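Local coordinates for protein NalD (Pseudomonas aeruginosa PAO1, PDB 5DAJ) that represses transcription of the MexAB-OprM multidrug efflux pump as a TetR-family regulator, probably by binding DNA, and responds to novobiocin, which induces the pump, at residues V42-G45 and A46-H50; L100-E103 and K104-R107. All blocks are in the same frame, centred on the assembly; numbering follows the deposited sequence.

Interaction 1: residues V42-G45 and A46-H50; sequences VTRG and AVYWH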
# COMPACT_ATOMS: atom_id res chain seq x y z
N VAL A 42 -22.35 11.61 22.98
CA VAL A 42 -21.41 12.44 23.73
C VAL A 42 -21.40 13.86 23.15
O VAL A 42 -21.77 14.07 22.00
CB VAL A 42 -20.00 11.76 23.74
CG1 VAL A 42 -18.85 12.72 23.50
CG2 VAL A 42 -19.79 11.00 25.04
N THR A 43 -20.96 14.82 23.96
CA THR A 43 -20.85 16.23 23.52
C THR A 43 -19.61 16.45 22.65
O THR A 43 -18.57 15.81 22.87
CB THR A 43 -20.76 17.21 24.71
OG1 THR A 43 -19.56 16.96 25.47
CG2 THR A 43 -21.98 17.06 25.61
N ARG A 44 -19.70 17.42 21.74
CA ARG A 44 -18.60 17.80 20.86
C ARG A 44 -17.40 18.32 21.61
O ARG A 44 -16.30 18.17 21.19
CB ARG A 44 -19.06 18.82 19.84
CG ARG A 44 -17.97 19.34 18.95
CD ARG A 44 -18.54 20.11 17.78
NE ARG A 44 -17.58 21.01 17.15
CZ ARG A 44 -17.73 22.32 17.03
NH1 ARG A 44 -18.81 22.94 17.49
NH2 ARG A 44 -16.80 23.03 16.45
N GLY A 45 -17.64 18.93 22.74
CA GLY A 45 -16.60 19.37 23.67
C GLY A 45 -15.79 18.24 24.28
O GLY A 45 -14.57 18.36 24.45
N ALA A 46 -16.47 17.15 24.64
CA ALA A 46 -15.80 15.97 25.22
C ALA A 46 -14.80 15.31 24.26
O ALA A 46 -13.73 14.85 24.69
CB ALA A 46 -16.83 14.95 25.66
N VAL A 47 -15.15 15.26 22.99
CA VAL A 47 -14.26 14.69 21.95
C VAL A 47 -12.99 15.54 21.82
O VAL A 47 -11.87 15.03 21.94
CB VAL A 47 -14.95 14.61 20.57
CG1 VAL A 47 -13.95 14.24 19.48
CG2 VAL A 47 -16.09 13.61 20.60
N TYR A 48 -13.20 16.83 21.59
CA TYR A 48 -12.11 17.82 21.59
C TYR A 48 -11.27 17.77 22.88
O TYR A 48 -10.04 17.86 22.84
CB TYR A 48 -12.66 19.22 21.33
CG TYR A 48 -12.82 19.55 19.86
CD1 TYR A 48 -11.73 19.95 19.09
CD2 TYR A 48 -14.08 19.51 19.25
CE1 TYR A 48 -11.87 20.27 17.76
CE2 TYR A 48 -14.24 19.84 17.91
CZ TYR A 48 -13.13 20.23 17.17
OH TYR A 48 -13.30 20.58 15.85
N TRP A 49 -11.93 17.54 24.00
CA TRP A 49 -11.32 17.44 25.30
C TRP A 49 -10.38 16.26 25.45
O TRP A 49 -9.30 16.38 25.97
CB TRP A 49 -12.43 17.36 26.33
CG TRP A 49 -11.97 17.41 27.70
CD1 TRP A 49 -11.99 16.41 28.58
CD2 TRP A 49 -11.43 18.53 28.39
NE1 TRP A 49 -11.47 16.80 29.76
CE2 TRP A 49 -11.12 18.11 29.67
CE3 TRP A 49 -11.16 19.84 28.03
CZ2 TRP A 49 -10.57 18.95 30.60
CZ3 TRP A 49 -10.61 20.66 28.95
CH2 TRP A 49 -10.32 20.22 30.21
N HIS A 50 -10.80 15.10 24.99
CA HIS A 50 -10.01 13.86 25.05
C HIS A 50 -8.97 13.68 23.96
O HIS A 50 -7.93 13.04 24.19
CB HIS A 50 -10.94 12.64 25.05
CG HIS A 50 -11.70 12.49 26.33
ND1 HIS A 50 -11.06 12.31 27.53
CD2 HIS A 50 -13.02 12.53 26.60
CE1 HIS A 50 -11.96 12.21 28.49
NE2 HIS A 50 -13.16 12.35 27.95
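Thr-43 caps the helix 44-51: its OG1 accepts the backbone N-H of Ala-46 at 3.2 Å from Ala-46 N, with an N-H...O angle of 148°. The first torsion, chi1 64°, sets the hydroxyl between the backbone N and the carbonyl carbon, turned toward the N-H groups of the first helical turn, and OG1 also rests against Ala-46 CB. The carbonyl O of Thr-43 adds weak bonds to the N-H groups of Ala-46 and Val-47. One turn on, Trp-49 N donates to Gly-45 O at 2.8 Å, while the bond from Tyr-48 N to Arg-44 O is long and weak.

Next to the capping bond, Val-42 CG1 touches Ala-46 CB at 3.7 Å and lies 4.1 Å from Val-47 CG2. Along the helix, Arg-44 and Tyr-48 run side by side in the same direction. The extended arginine chain brings Arg-44 NE to 3.6 Å from Tyr-48 CE2, with guanidinium and ring planes 74° apart, and Arg-44 O meets the ring edge in its plane, 3.2 Å from Tyr-48 CD2. In the second shell, Val-47 packs, buried, on Leu-33 and Ala-37 of helix 33-40 and on Ile-15 of helix 6-26; Val-42 touches Thr-11. Helix 44-51, N-capped and packed on helix 33-40, is the second helix of the predicted helix-turn-helix motif and so probably the recognition helix, as in other TetR-family repressors.

Interaction 2: residues L100-E103 and K104-R107; sequences LTQE and KKRR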
# COMPACT_ATOMS: atom_id res chain seq x y z
N LEU A 100 -7.00 -12.14 9.50
CA LEU A 100 -8.22 -12.94 9.70
C LEU A 100 -8.63 -13.01 11.16
O LEU A 100 -9.78 -12.76 11.50
CB LEU A 100 -8.04 -14.37 9.17
CG LEU A 100 -8.36 -14.65 7.69
CD1 LEU A 100 -8.08 -16.11 7.40
CD2 LEU A 100 -9.80 -14.30 7.32
N THR A 101 -7.68 -13.36 12.02
CA THR A 101 -7.97 -13.66 13.43
C THR A 101 -8.35 -12.45 14.31
O THR A 101 -8.92 -12.64 15.39
CB THR A 101 -6.82 -14.41 14.11
OG1 THR A 101 -5.62 -13.64 14.01
CG2 THR A 101 -6.60 -15.77 13.45
N GLN A 102 -8.04 -11.23 13.87
CA GLN A 102 -8.30 -10.01 14.65
C GLN A 102 -9.13 -8.97 13.89
O GLN A 102 -8.58 -8.14 13.17
CB GLN A 102 -6.99 -9.39 15.11
CG GLN A 102 -6.24 -10.21 16.14
CD GLN A 102 -4.85 -9.67 16.43
OE1 GLN A 102 -4.61 -8.46 16.34
NE2 GLN A 102 -3.92 -10.55 16.78
N GLU A 103 -10.46 -9.03 14.06
CA GLU A 103 -11.39 -8.13 13.37
C GLU A 103 -11.10 -6.65 13.62
O GLU A 103 -11.16 -5.85 12.68
CB GLU A 103 -12.84 -8.42 13.75
CG GLU A 103 -13.87 -7.61 12.96
CD GLU A 103 -15.32 -8.01 13.21
OE1 GLU A 103 -16.21 -7.28 12.72
OE2 GLU A 103 -15.58 -9.05 13.87
N LYS A 104 -10.79 -6.29 14.87
CA LYS A 104 -10.48 -4.90 15.20
C LYS A 104 -9.30 -4.39 14.37
O LYS A 104 -9.36 -3.30 13.79
CB LYS A 104 -10.16 -4.68 16.69
CG LYS A 104 -10.31 -3.22 17.11
CD LYS A 104 -9.91 -2.97 18.56
CE LYS A 104 -10.31 -1.56 19.04
NZ LYS A 104 -11.78 -1.29 19.08
N LYS A 105 -8.23 -5.20 14.32
CA LYS A 105 -7.03 -4.91 13.51
C LYS A 105 -7.40 -4.72 12.05
O LYS A 105 -6.99 -3.76 11.40
CB LYS A 105 -5.99 -6.03 13.63
CG LYS A 105 -4.56 -5.67 13.20
CD LYS A 105 -3.69 -6.93 13.05
CE LYS A 105 -2.26 -6.77 13.56
NZ LYS A 105 -1.34 -6.24 12.51
N ARG A 106 -8.18 -5.67 11.53
CA ARG A 106 -8.62 -5.64 10.13
C ARG A 106 -9.37 -4.34 9.85
O ARG A 106 -9.02 -3.63 8.91
CB ARG A 106 -9.50 -6.85 9.81
CG ARG A 106 -9.87 -6.99 8.33
CD ARG A 106 -11.00 -7.97 8.14
NE ARG A 106 -10.87 -9.15 9.00
CZ ARG A 106 -11.81 -9.63 9.83
NH1 ARG A 106 -13.03 -9.09 9.92
NH2 ARG A 106 -11.53 -10.71 10.56
N ARG A 107 -10.35 -4.02 10.69
CA ARG A 107 -11.17 -2.81 10.52
C ARG A 107 -10.33 -1.52 10.50
O ARG A 107 -10.45 -0.71 9.58
CB ARG A 107 -12.25 -2.72 11.61
CG ARG A 107 -13.35 -3.77 11.49
CD ARG A 107 -14.27 -3.83 12.71
NE ARG A 107 -14.87 -2.53 13.04
CZ ARG A 107 -16.00 -2.03 12.53
NH1 ARG A 107 -16.73 -2.70 11.65
NH2 ARG A 107 -16.41 -0.83 12.91
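Gln-102 O accepts the backbone N-H of Arg-106 and Glu-103 O that of Arg-107, at 3.0 Å to Arg-106 N and 2.8 Å to Arg-107 N, both nearly straight; they begin helix 103-114 after the chain leaves helix 84-101 at Gln-102, which takes the N-cap position. Arg-106 reaches back across this turn. Its chain bends at chi3 (-40°), bringing NH2 to the carbonyl O of Leu-100 at 2.9 Å; the acceptor lies in the guanidinium plane, while the N-H...O angle is only 132°. NE of the same group bonds to Leu-99 O.

One face of the guanidinium lies against Glu-103 CA, and Arg-106 NH1 is 3.5 Å from Glu-103 CG. Glu-103 and Arg-107 run side by side, their aliphatic parts meeting at 3.8 Å between Glu-103 CG and Arg-107 CD. The Glu-103 carboxylate stays 4.6 Å from Arg-106 NH1, measured at OE1, too far for contact. Arg-107 instead uses NE for a salt bridge to Glu-20, which Lys-104 NZ also joins. Gln-102 and Lys-105 cross obliquely, with Gln-102 OE1 3.7 Å from Lys-105 CD.

The charged tip of Arg-106 thus serves the carbonyls of the last turn of helix 84-101, where the helix dipole would favour a positive group, and ties that helix end to the start of the next. The Glu-103 side chain meets both arginines mainly through its carbons, and its carboxylate probably adds a mild attraction at longer range.

Interactions 1 and 2 both sit at the start of a helix, but in different parts of the chain: residues 42-50 belong to the predicted DNA-binding motif, and residues 100-107 to the C-terminal region. Their centres are about 27 Å apart and their nearest atoms about 15 Å, so they do not touch. Helix 6-26 connects them: Thr-11 and Ile-15 meet Val-42 and Val-47, while farther along Leu-17, Glu-20, Glu-21 and Leu-24 meet Lys-104 and Arg-107. The salt bridges to Glu-20 therefore join the C-terminal region to the helix that also supports the presumed recognition helix.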